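Local coordinates for protein thermostable carboxypeptidase 1 (Pyrococcus furiosus, PDB 1KA2) that removes amino acids one after another from the C-terminus of peptide chains with broad specificity, acting as a cobalt-dependent metallocarboxypeptidase in the form of a homodimer, at residues Q221-P226 against S266-F271; I251-E256 against R261-S266; R247-T252 against Y276-D281; V316-P321 against A449-D454. All blocks are in the same frame, centred on the assembly; numbering follows the deposited sequence.

Contact 1 of 4, residues Q221-P226 against S266-F271; sequences QKFGFP and STVHEF. With MG (magnesium ion), chain B.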
# COMPACT_ATOMS: atom_id res chain seq x y z
N GLN A 221 -7.64 -21.70 -5.82
CA GLN A 221 -7.20 -22.70 -4.84
C GLN A 221 -6.88 -24.00 -5.58
O GLN A 221 -6.00 -24.76 -5.16
CB GLN A 221 -8.29 -22.94 -3.80
CG GLN A 221 -8.88 -21.65 -3.24
CD GLN A 221 -9.89 -21.89 -2.12
OE1 GLN A 221 -9.59 -21.68 -0.95
NE2 GLN A 221 -11.09 -22.34 -2.47
N LYS A 222 -7.58 -24.26 -6.68
CA LYS A 222 -7.32 -25.46 -7.45
C LYS A 222 -5.95 -25.35 -8.11
O LYS A 222 -5.28 -26.36 -8.32
CB LYS A 222 -8.40 -25.67 -8.51
CG LYS A 222 -9.67 -26.27 -7.93
CD LYS A 222 -9.36 -27.59 -7.24
CE LYS A 222 -10.56 -28.08 -6.45
NZ LYS A 222 -10.25 -29.34 -5.71
N PHE A 223 -5.55 -24.12 -8.42
CA PHE A 223 -4.24 -23.86 -9.03
C PHE A 223 -3.14 -23.85 -7.96
O PHE A 223 -1.95 -23.87 -8.28
CB PHE A 223 -4.21 -22.50 -9.73
CG PHE A 223 -4.96 -22.46 -11.05
CD1 PHE A 223 -5.40 -23.62 -11.67
CD2 PHE A 223 -5.17 -21.24 -11.69
CE1 PHE A 223 -6.05 -23.57 -12.90
CE2 PHE A 223 -5.81 -21.18 -12.93
CZ PHE A 223 -6.25 -22.34 -13.54
N GLY A 224 -3.54 -23.79 -6.69
CA GLY A 224 -2.55 -23.75 -5.63
C GLY A 224 -2.03 -22.33 -5.39
O GLY A 224 -0.95 -22.15 -4.84
N PHE A 225 -2.81 -21.34 -5.83
CA PHE A 225 -2.45 -19.93 -5.64
C PHE A 225 -2.38 -19.76 -4.12
O PHE A 225 -3.38 -19.95 -3.42
CB PHE A 225 -3.53 -19.05 -6.27
CG PHE A 225 -3.13 -17.60 -6.42
CD1 PHE A 225 -1.92 -17.26 -7.02
CD2 PHE A 225 -3.98 -16.59 -6.00
CE1 PHE A 225 -1.57 -15.93 -7.21
CE2 PHE A 225 -3.63 -15.25 -6.19
CZ PHE A 225 -2.42 -14.92 -6.80
N PRO A 226 -1.20 -19.40 -3.58
CA PRO A 226 -0.98 -19.22 -2.14
C PRO A 226 -1.58 -17.98 -1.47
O PRO A 226 -0.84 -17.10 -1.00
CB PRO A 226 0.54 -19.28 -2.04
CG PRO A 226 0.96 -18.55 -3.28
CD PRO A 226 0.02 -19.10 -4.35
N SER A 266 -9.69 -13.87 -17.18
CA SER A 266 -8.87 -12.74 -16.78
C SER A 266 -8.10 -13.09 -15.51
O SER A 266 -6.91 -12.76 -15.38
CB SER A 266 -9.76 -11.53 -16.54
OG SER A 266 -9.03 -10.53 -15.87
N THR A 267 -8.77 -13.75 -14.56
CA THR A 267 -8.12 -14.13 -13.31
C THR A 267 -7.02 -15.16 -13.61
O THR A 267 -5.90 -15.08 -13.08
CB THR A 267 -9.14 -14.74 -12.31
OG1 THR A 267 -10.20 -13.80 -12.07
CG2 THR A 267 -8.47 -15.04 -10.98
N VAL A 268 -7.35 -16.12 -14.47
CA VAL A 268 -6.42 -17.17 -14.88
C VAL A 268 -5.23 -16.52 -15.58
O VAL A 268 -4.07 -16.84 -15.30
CB VAL A 268 -7.11 -18.17 -15.83
CG1 VAL A 268 -6.16 -19.31 -16.19
CG2 VAL A 268 -8.36 -18.71 -15.17
N HIS A 269 -5.54 -15.59 -16.49
CA HIS A 269 -4.50 -14.86 -17.23
C HIS A 269 -3.53 -14.26 -16.22
O HIS A 269 -2.33 -14.55 -16.25
CB HIS A 269 -5.13 -13.73 -18.06
CG HIS A 269 -4.14 -12.92 -18.85
ND1 HIS A 269 -3.70 -13.30 -20.10
CD2 HIS A 269 -3.52 -11.75 -18.57
CE1 HIS A 269 -2.86 -12.39 -20.56
NE2 HIS A 269 -2.74 -11.44 -19.66
N GLU A 270 -4.04 -13.45 -15.30
CA GLU A 270 -3.18 -12.84 -14.30
C GLU A 270 -2.48 -13.89 -13.43
O GLU A 270 -1.34 -13.69 -13.03
CB GLU A 270 -3.97 -11.86 -13.41
CG GLU A 270 -4.57 -10.65 -14.16
CD GLU A 270 -3.59 -9.98 -15.15
OE1 GLU A 270 -2.42 -9.72 -14.79
OE2 GLU A 270 -4.02 -9.71 -16.29
N PHE A 271 -3.15 -15.00 -13.14
CA PHE A 271 -2.50 -16.04 -12.34
C PHE A 271 -1.21 -16.47 -13.04
O PHE A 271 -0.18 -16.72 -12.39
CB PHE A 271 -3.41 -17.26 -12.19
CG PHE A 271 -2.70 -18.49 -11.69
CD1 PHE A 271 -2.40 -18.64 -10.33
CD2 PHE A 271 -2.26 -19.47 -12.58
CE1 PHE A 271 -1.67 -19.74 -9.88
CE2 PHE A 271 -1.53 -20.57 -12.14
CZ PHE A 271 -1.23 -20.71 -10.78
MG MG B . -1.04 -9.91 -19.23
O HOH W 1 -2.17 -8.71 -17.79
O HOH W 2 0.14 -8.10 -19.37
O HOH W 3 -2.10 -8.91 -20.92

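Contact 2 of 4, residues I251-E256 against R261-S266; sequences ITTRYE and RRTILS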
# COMPACT_ATOMS: atom_id res chain seq x y z
N ILE A 251 -2.70 -10.12 -7.63
CA ILE A 251 -3.43 -9.98 -8.88
C ILE A 251 -4.83 -9.45 -8.59
O ILE A 251 -5.33 -9.55 -7.47
CB ILE A 251 -3.60 -11.35 -9.64
CG1 ILE A 251 -4.60 -12.24 -8.91
CG2 ILE A 251 -2.26 -12.07 -9.77
CD1 ILE A 251 -4.92 -13.53 -9.64
N THR A 252 -5.45 -8.85 -9.60
CA THR A 252 -6.80 -8.34 -9.45
C THR A 252 -7.59 -8.78 -10.67
O THR A 252 -7.03 -9.21 -11.67
CB THR A 252 -6.84 -6.80 -9.38
OG1 THR A 252 -6.47 -6.26 -10.65
CG2 THR A 252 -5.88 -6.29 -8.33
N THR A 253 -8.91 -8.69 -10.56
CA THR A 253 -9.77 -9.01 -11.69
C THR A 253 -10.87 -8.01 -11.55
O THR A 253 -10.79 -7.09 -10.73
CB THR A 253 -10.36 -10.43 -11.58
OG1 THR A 253 -11.10 -10.72 -12.78
CG2 THR A 253 -11.30 -10.53 -10.38
N ARG A 254 -11.91 -8.16 -12.35
CA ARG A 254 -13.04 -7.27 -12.23
C ARG A 254 -14.26 -8.10 -12.52
O ARG A 254 -14.17 -9.13 -13.17
CB ARG A 254 -12.95 -6.10 -13.21
CG ARG A 254 -13.06 -6.47 -14.65
CD ARG A 254 -13.17 -5.21 -15.49
NE ARG A 254 -12.90 -5.49 -16.89
CZ ARG A 254 -12.08 -4.77 -17.65
NH1 ARG A 254 -11.44 -3.73 -17.13
NH2 ARG A 254 -11.90 -5.10 -18.92
N TYR A 255 -15.39 -7.64 -12.00
CA TYR A 255 -16.64 -8.33 -12.20
C TYR A 255 -17.60 -7.41 -12.94
O TYR A 255 -18.25 -6.58 -12.34
CB TYR A 255 -17.21 -8.73 -10.83
CG TYR A 255 -16.31 -9.68 -10.06
CD1 TYR A 255 -15.46 -9.21 -9.06
CD2 TYR A 255 -16.28 -11.04 -10.35
CE1 TYR A 255 -14.61 -10.08 -8.36
CE2 TYR A 255 -15.43 -11.91 -9.67
CZ TYR A 255 -14.60 -11.42 -8.67
OH TYR A 255 -13.77 -12.29 -7.99
N GLU A 256 -17.64 -7.56 -14.27
CA GLU A 256 -18.51 -6.75 -15.13
C GLU A 256 -19.98 -6.90 -14.75
O GLU A 256 -20.77 -5.99 -14.95
CB GLU A 256 -18.37 -7.16 -16.60
CG GLU A 256 -17.06 -6.81 -17.28
CD GLU A 256 -15.98 -7.82 -16.99
OE1 GLU A 256 -16.28 -8.83 -16.32
OE2 GLU A 256 -14.83 -7.60 -17.44
N ARG A 261 -17.33 -15.29 -18.54
CA ARG A 261 -16.08 -15.79 -19.10
C ARG A 261 -14.96 -14.79 -18.82
O ARG A 261 -13.82 -15.16 -18.56
CB ARG A 261 -16.23 -15.98 -20.61
CG ARG A 261 -16.40 -14.66 -21.37
CD ARG A 261 -16.91 -14.83 -22.79
NE ARG A 261 -16.14 -15.81 -23.54
CZ ARG A 261 -15.51 -15.55 -24.69
NH1 ARG A 261 -15.57 -14.32 -25.21
NH2 ARG A 261 -14.84 -16.51 -25.31
N ARG A 262 -15.30 -13.51 -18.88
CA ARG A 262 -14.33 -12.44 -18.69
C ARG A 262 -13.55 -12.48 -17.38
O ARG A 262 -12.32 -12.52 -17.38
CB ARG A 262 -15.02 -11.08 -18.78
CG ARG A 262 -15.60 -10.73 -20.13
CD ARG A 262 -16.49 -9.50 -19.97
NE ARG A 262 -17.19 -9.15 -21.20
CZ ARG A 262 -16.62 -8.55 -22.24
NH1 ARG A 262 -15.33 -8.24 -22.19
NH2 ARG A 262 -17.34 -8.28 -23.32
N THR A 263 -14.27 -12.47 -16.27
CA THR A 263 -13.60 -12.47 -14.98
C THR A 263 -12.82 -13.75 -14.76
O THR A 263 -11.74 -13.73 -14.17
CB THR A 263 -14.62 -12.25 -13.83
OG1 THR A 263 -13.89 -12.08 -12.60
CG2 THR A 263 -15.58 -13.43 -13.69
N ILE A 264 -13.34 -14.87 -15.26
CA ILE A 264 -12.66 -16.15 -15.09
C ILE A 264 -11.32 -16.20 -15.83
O ILE A 264 -10.28 -16.40 -15.21
CB ILE A 264 -13.52 -17.34 -15.59
CG1 ILE A 264 -14.68 -17.59 -14.62
CG2 ILE A 264 -12.64 -18.60 -15.73
CD1 ILE A 264 -15.53 -18.82 -14.97
N LEU A 265 -11.35 -16.04 -17.15
CA LEU A 265 -10.12 -16.12 -17.93
C LEU A 265 -9.14 -15.02 -17.57
O LEU A 265 -7.93 -15.20 -17.65
CB LEU A 265 -10.44 -16.09 -19.43
CG LEU A 265 -11.10 -17.39 -19.91
CD1 LEU A 265 -11.62 -17.21 -21.32
CD2 LEU A 265 -10.11 -18.53 -19.83
N SER A 266 -9.69 -13.87 -17.18
CA SER A 266 -8.87 -12.74 -16.78
C SER A 266 -8.10 -13.09 -15.51
O SER A 266 -6.91 -12.76 -15.38
CB SER A 266 -9.76 -11.53 -16.54
OG SER A 266 -9.03 -10.53 -15.87

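Contact 3 of 4, residues R247-T252 against Y276-D281; sequences RDVRIT and YELQQD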
# COMPACT_ATOMS: atom_id res chain seq x y z
N ARG A 247 7.80 -13.34 -2.22
CA ARG A 247 6.84 -13.91 -1.28
C ARG A 247 5.63 -13.01 -1.11
O ARG A 247 4.93 -13.10 -0.10
CB ARG A 247 7.51 -14.11 0.08
CG ARG A 247 8.71 -15.06 0.05
CD ARG A 247 9.39 -15.16 1.44
NE ARG A 247 10.60 -15.98 1.43
CZ ARG A 247 11.38 -16.16 2.49
NH1 ARG A 247 11.09 -15.57 3.63
NH2 ARG A 247 12.47 -16.92 2.40
N ASP A 248 5.39 -12.13 -2.08
CA ASP A 248 4.24 -11.23 -2.01
C ASP A 248 3.87 -10.80 -3.42
O ASP A 248 4.37 -9.79 -3.91
CB ASP A 248 4.58 -9.99 -1.16
CG ASP A 248 3.35 -9.17 -0.81
OD1 ASP A 248 2.26 -9.46 -1.34
OD2 ASP A 248 3.47 -8.22 0.00
N VAL A 249 2.99 -11.56 -4.07
CA VAL A 249 2.58 -11.25 -5.44
C VAL A 249 1.06 -11.13 -5.46
O VAL A 249 0.36 -12.00 -4.95
CB VAL A 249 3.05 -12.34 -6.43
CG1 VAL A 249 2.67 -11.97 -7.86
CG2 VAL A 249 4.55 -12.52 -6.30
N ARG A 250 0.56 -10.06 -6.07
CA ARG A 250 -0.87 -9.82 -6.09
C ARG A 250 -1.49 -9.61 -7.47
O ARG A 250 -0.88 -9.01 -8.35
CB ARG A 250 -1.15 -8.60 -5.21
CG ARG A 250 -0.45 -8.71 -3.86
CD ARG A 250 -0.82 -7.58 -2.90
NE ARG A 250 0.02 -7.62 -1.71
CZ ARG A 250 -0.03 -6.73 -0.72
NH1 ARG A 250 -0.88 -5.71 -0.77
NH2 ARG A 250 0.79 -6.87 0.32
N ILE A 251 -2.70 -10.12 -7.63
CA ILE A 251 -3.43 -9.98 -8.88
C ILE A 251 -4.83 -9.45 -8.59
O ILE A 251 -5.33 -9.55 -7.47
CB ILE A 251 -3.60 -11.35 -9.64
CG1 ILE A 251 -4.60 -12.24 -8.91
CG2 ILE A 251 -2.26 -12.07 -9.77
CD1 ILE A 251 -4.92 -13.53 -9.64
N THR A 252 -5.45 -8.85 -9.60
CA THR A 252 -6.80 -8.34 -9.45
C THR A 252 -7.59 -8.78 -10.67
O THR A 252 -7.03 -9.21 -11.67
CB THR A 252 -6.84 -6.80 -9.38
OG1 THR A 252 -6.47 -6.26 -10.65
CG2 THR A 252 -5.88 -6.29 -8.33
N TYR A 276 4.67 -17.04 -12.26
CA TYR A 276 5.99 -16.71 -12.78
C TYR A 276 6.83 -15.96 -11.73
O TYR A 276 7.96 -16.33 -11.42
CB TYR A 276 5.81 -15.87 -14.04
CG TYR A 276 7.06 -15.55 -14.82
CD1 TYR A 276 8.33 -15.91 -14.37
CD2 TYR A 276 6.96 -14.89 -16.04
CE1 TYR A 276 9.47 -15.63 -15.15
CE2 TYR A 276 8.07 -14.61 -16.81
CZ TYR A 276 9.32 -14.98 -16.37
OH TYR A 276 10.41 -14.67 -17.18
N GLU A 277 6.27 -14.89 -11.19
CA GLU A 277 6.98 -14.10 -10.20
C GLU A 277 7.08 -14.87 -8.89
O GLU A 277 8.06 -14.75 -8.15
CB GLU A 277 6.26 -12.77 -9.99
CG GLU A 277 6.33 -11.85 -11.18
CD GLU A 277 7.76 -11.40 -11.49
OE1 GLU A 277 8.57 -11.31 -10.54
OE2 GLU A 277 8.06 -11.13 -12.67
N LEU A 278 6.06 -15.66 -8.62
CA LEU A 278 5.98 -16.47 -7.42
C LEU A 278 7.04 -17.57 -7.45
O LEU A 278 7.65 -17.88 -6.42
CB LEU A 278 4.58 -17.10 -7.35
CG LEU A 278 3.75 -16.92 -6.07
CD1 LEU A 278 3.96 -15.55 -5.51
CD2 LEU A 278 2.27 -17.15 -6.39
N GLN A 279 7.28 -18.15 -8.62
CA GLN A 279 8.25 -19.23 -8.74
C GLN A 279 9.65 -18.74 -9.10
O GLN A 279 10.35 -19.36 -9.89
CB GLN A 279 7.76 -20.27 -9.74
CG GLN A 279 6.41 -20.85 -9.33
CD GLN A 279 6.10 -22.19 -9.98
OE1 GLN A 279 5.74 -23.14 -9.29
NE2 GLN A 279 6.22 -22.26 -11.30
N GLN A 280 10.03 -17.63 -8.50
CA GLN A 280 11.34 -17.04 -8.73
C GLN A 280 12.31 -17.69 -7.75
O GLN A 280 11.89 -18.31 -6.78
CB GLN A 280 11.25 -15.53 -8.50
CG GLN A 280 12.20 -14.73 -9.34
CD GLN A 280 11.96 -14.88 -10.83
OE1 GLN A 280 12.82 -14.55 -11.63
NE2 GLN A 280 10.78 -15.35 -11.21
N ASP A 281 13.60 -17.58 -8.02
CA ASP A 281 14.62 -18.18 -7.16
C ASP A 281 14.95 -17.24 -6.00
O ASP A 281 15.51 -16.16 -6.22
CB ASP A 281 15.88 -18.44 -7.99
CG ASP A 281 16.86 -19.37 -7.30
OD1 ASP A 281 17.11 -19.17 -6.10
OD2 ASP A 281 17.39 -20.29 -7.97

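Contact 4 of 4, residues V316-P321 against A449-D454; sequences VELIYP and AKAEFD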
# COMPACT_ATOMS: atom_id res chain seq x y z
N VAL A 316 -12.77 -26.78 -18.68
CA VAL A 316 -14.21 -26.56 -18.65
C VAL A 316 -14.92 -27.63 -17.83
O VAL A 316 -15.85 -27.33 -17.07
CB VAL A 316 -14.80 -26.51 -20.08
CG1 VAL A 316 -16.32 -26.70 -20.03
CG2 VAL A 316 -14.42 -25.17 -20.74
N GLU A 317 -14.52 -28.89 -18.01
CA GLU A 317 -15.12 -30.00 -17.27
C GLU A 317 -14.80 -29.87 -15.79
O GLU A 317 -15.65 -30.12 -14.95
CB GLU A 317 -14.61 -31.35 -17.78
CG GLU A 317 -15.06 -31.70 -19.18
CD GLU A 317 -14.38 -32.95 -19.73
OE1 GLU A 317 -14.69 -33.32 -20.89
OE2 GLU A 317 -13.55 -33.53 -19.01
N LEU A 318 -13.58 -29.46 -15.48
CA LEU A 318 -13.13 -29.28 -14.11
C LEU A 318 -13.90 -28.23 -13.32
O LEU A 318 -14.20 -28.41 -12.14
CB LEU A 318 -11.65 -28.88 -14.11
CG LEU A 318 -11.11 -28.38 -12.76
CD1 LEU A 318 -11.21 -29.51 -11.72
CD2 LEU A 318 -9.67 -27.90 -12.93
N ILE A 319 -14.22 -27.12 -13.98
CA ILE A 319 -14.94 -26.01 -13.35
C ILE A 319 -16.46 -26.10 -13.50
O ILE A 319 -17.21 -25.47 -12.74
CB ILE A 319 -14.47 -24.67 -13.96
CG1 ILE A 319 -12.96 -24.68 -14.15
CG2 ILE A 319 -14.87 -23.51 -13.05
CD1 ILE A 319 -12.16 -25.04 -12.91
N TYR A 320 -16.90 -26.88 -14.48
CA TYR A 320 -18.33 -27.03 -14.76
C TYR A 320 -19.20 -27.19 -13.52
O TYR A 320 -20.17 -26.45 -13.33
CB TYR A 320 -18.56 -28.21 -15.72
CG TYR A 320 -20.00 -28.34 -16.13
CD1 TYR A 320 -20.63 -27.34 -16.87
CD2 TYR A 320 -20.76 -29.44 -15.72
CE1 TYR A 320 -21.97 -27.42 -17.19
CE2 TYR A 320 -22.12 -29.54 -16.04
CZ TYR A 320 -22.71 -28.52 -16.77
OH TYR A 320 -24.05 -28.58 -17.09
N PRO A 321 -18.88 -28.16 -12.65
CA PRO A 321 -19.71 -28.32 -11.45
C PRO A 321 -19.79 -27.08 -10.57
O PRO A 321 -20.84 -26.78 -9.99
CB PRO A 321 -19.08 -29.53 -10.75
CG PRO A 321 -17.67 -29.57 -11.27
CD PRO A 321 -17.83 -29.19 -12.72
N ALA A 449 -7.81 -31.85 -16.22
CA ALA A 449 -9.16 -32.28 -15.88
C ALA A 449 -9.27 -32.75 -14.44
O ALA A 449 -10.35 -32.72 -13.86
CB ALA A 449 -9.61 -33.39 -16.83
N LYS A 450 -8.16 -33.18 -13.86
CA LYS A 450 -8.18 -33.66 -12.48
C LYS A 450 -7.63 -32.67 -11.46
O LYS A 450 -7.58 -32.96 -10.26
CB LYS A 450 -7.44 -34.99 -12.38
CG LYS A 450 -8.17 -36.13 -13.07
CD LYS A 450 -7.35 -37.41 -13.04
CE LYS A 450 -8.06 -38.54 -13.77
NZ LYS A 450 -7.18 -39.73 -13.87
N ALA A 451 -7.22 -31.50 -11.93
CA ALA A 451 -6.68 -30.44 -11.09
C ALA A 451 -5.28 -30.76 -10.55
O ALA A 451 -4.89 -30.26 -9.49
CB ALA A 451 -7.64 -30.14 -9.93
N GLU A 452 -4.54 -31.58 -11.28
CA GLU A 452 -3.18 -31.93 -10.88
C GLU A 452 -2.21 -31.00 -11.61
O GLU A 452 -1.60 -31.38 -12.62
CB GLU A 452 -2.89 -33.38 -11.23
CG GLU A 452 -3.72 -34.37 -10.45
CD GLU A 452 -3.56 -35.79 -10.95
OE1 GLU A 452 -2.40 -36.24 -11.13
OE2 GLU A 452 -4.59 -36.47 -11.16
N PHE A 453 -2.08 -29.78 -11.10
CA PHE A 453 -1.21 -28.79 -11.73
C PHE A 453 0.23 -28.70 -11.24
O PHE A 453 1.05 -28.03 -11.86
CB PHE A 453 -1.84 -27.41 -11.62
CG PHE A 453 -3.20 -27.32 -12.23
CD1 PHE A 453 -4.34 -27.47 -11.44
CD2 PHE A 453 -3.34 -27.08 -13.59
CE1 PHE A 453 -5.60 -27.37 -12.00
CE2 PHE A 453 -4.60 -26.98 -14.15
CZ PHE A 453 -5.74 -27.12 -13.36
N ASP A 454 0.56 -29.36 -10.13
CA ASP A 454 1.92 -29.28 -9.63
C ASP A 454 2.99 -29.63 -10.66
O ASP A 454 3.95 -28.89 -10.83
CB ASP A 454 2.08 -30.14 -8.38
CG ASP A 454 1.35 -29.56 -7.18
OD1 ASP A 454 1.00 -28.36 -7.22
OD2 ASP A 454 1.14 -30.29 -6.19

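Contact 1 of 4, residues Q221-P226 against S266-F271
The helix bearing the HEXXH motif packs through Phe271 and Val268 against the end of helix 209-223, where Phe223 and Phe225 meet the Phe271 ring on different sides. Phe223 comes over a face: its CB sits 4.0 Å from the centroid of the Phe271 ring in a CH-pi contact, and its CD2 is 3.5 Å from Phe271 CD2, with the ring planes turned 40° apart. Phe225 arrives at the rim of the same ring, CD1 to Phe271 CD1 at 3.6 Å; CG anti to the backbone N (chi1 -167°) carries its ring out toward Phe271. Val268 CG1 closes on the edge of Phe223, 3.8 Å from CE2.

A Schellman motif ends helix 209-223 between the two phenylalanines. Gly224, with positive phi, is its C-prime residue, and the side chains before and after it, Phe223 and Phe225, point toward helix 261-278. His269 and Glu270 lie on the metal side of that helix. Magnesium here occupies the site of the catalytic cobalt: His269 NE2 binds it at 2.3 Å, alongside His273, Glu299 and three waters. The metal bond and the ND1 bond to Glu306 together should hold the imidazole's rotation. Glu270, the predicted proton donor/acceptor, accepts a hydrogen bond at OE2 from a metal-bound water, 2.6 Å away. Trp305 meets the rings of both Phe223 and Phe271 edge-to-face.

Contact 2 of 4, residues I251-E256 against R261-S266
Thr263, in the first turn of helix 261-278, is surrounded by Thr253 at the strand end and by Arg254 and Tyr255 just past it, and here the contact is tight. Its OG1, carried anti to the backbone N (chi1 -172°), donates a hydrogen bond of 3.0 Å to Arg254 O. The hydroxyl stands well above the carbonyl plane, 43° out of it, instead of on a lone pair. The same OG1 lies 3.1 Å from Thr253 OG1, and Tyr255 CE2 comes within 3.3 Å of it, although the tyrosine starts out from its backbone away from the helix. Asn216 of helix 209-223 adds a further hydrogen bond to Thr263 OG1, so this buried hydroxyl is gripped by more than one partner. One turn on, Ser266 OG approaches Thr253 OG1 more loosely, at 3.7 Å.

The other flank is partly exposed, and meets through the carboxylate of Glu256 and the aliphatic part of Arg262. Glu256, bent at chi2, lays its carboxylate across the extended chain of Arg262 at about a right angle, with its CD 3.5 Å from Arg262 CD. The two charged ends do not join: Glu256 OE2 takes the NE of Arg254 at 2.9 Å, in the guanidinium plane, whereas Arg262 turns to Asp259 and Glu353. Arg254 also reaches Ala237 O through NH1.

This is a short strand-to-helix connection, in which the middle strand of a three-stranded sheet, having carried the DXRXT motif, leads through a short loop into the helix bearing the HEXXH motif.

Contact 3 of 4, residues R247-T252 against Y276-D281
Apolar contact joins the two segments: Val249 of strand 248-253 points at the last turn of helix 261-278 and meets Leu278 and Glu277. Leu278 packs on it through CD1, but that methyl sits too close to Val249 in the model and chi1 (-126°) is off a staggered value, so its exact place is doubtful. Val249 CG2 reaches Glu277 CB at 4.1 Å, the two side chains crossing at about a right angle.

Hydrogen bonding takes the rest of Glu277 elsewhere. Its chain bends at chi2 (-64°) and delivers OE2 to Gly292 N and His298 NE2. His298 is next in sequence to the metal ligand Glu299, so Glu277 is linked to the neighbourhood of the site, its side chain about 11 Å from the magnesium.

Strand 248-253 carries the predicted DXRXT motif and runs in the middle of the sheet, parallel to 231-235 and antiparallel to 241-243. Along it the side chains alternate: Val249 and Ile251 face the helix, Asp248 and Arg250 the other way.

Those two form the ionic part. Arg250 grips the carboxylate side-on, one nitrogen to each oxygen. NE meets Asp248 OD1 at 2.9 Å in a nearly straight bond (165°) on the syn side; NH2 reaches the syn lone pair of OD2 at 3.0 Å, tilted from the guanidinium plane. Arg250 also makes a cation-pi contact with Trp32, and its NH1 forms a salt bridge with Asp33 of the second subunit, carrying the pair to the dimer interface.

Contact 4 of 4, residues V316-P321 against A449-D454
Leu318 and Phe453 face each other head-on, the leucine reaching out from helix 313-326 and the ring from the loop that follows helix 444-450. The meeting is methyl to ring edge: Leu318 CD2 lies near the plane of the aromatic ring, 4.0 Å from Phe453 CZ. The leucine's other branch turns to the backbone and the small side chain beside it, with CD1 4.0 Å from both Ala449 O and Ala451 CB. CG anti to the backbone N (chi1 168°) directs the fork at segment 449-454, where each methyl finds a different partner. The main chains approach closely, with 5.3 Å between the CA atoms of Leu318 and Ala449.

Ala451 gives the second segment its shape. With a positive phi (72°) it closes helix 444-450 in a Schellman motif, and the chain then turns to bring Phe453 round to the leucine.

Away from the metal site, the contact rests on helix 209-223: Leu318 and Ile319 touch Trp218 there, Ala451 touches Lys222, and Phe453 meets Phe223 edge-to-face, while Val316 and Tyr320 reach helix 335-342.

Followed from the N terminus, the chain opens contact 1 at 221-226, then contacts 3 and 2 from overlapping parts of strand 248-253. Contact 2 closes first, after four intervening residues, and lies within the span closed by contact 1, which it meets at Ser266. Contact 1 shuts further along the same helix. Contact 3 closes third, at the helix end, and therefore crosses contact 1. Helix 261-278 is thus tied along its length to the strand and to helix 209-223. Contact 4 follows in series, bridging 127 residues; it joins helix 313-326 to the end of helix 444-450, and through Phe453 touches Phe223 of helix 209-223.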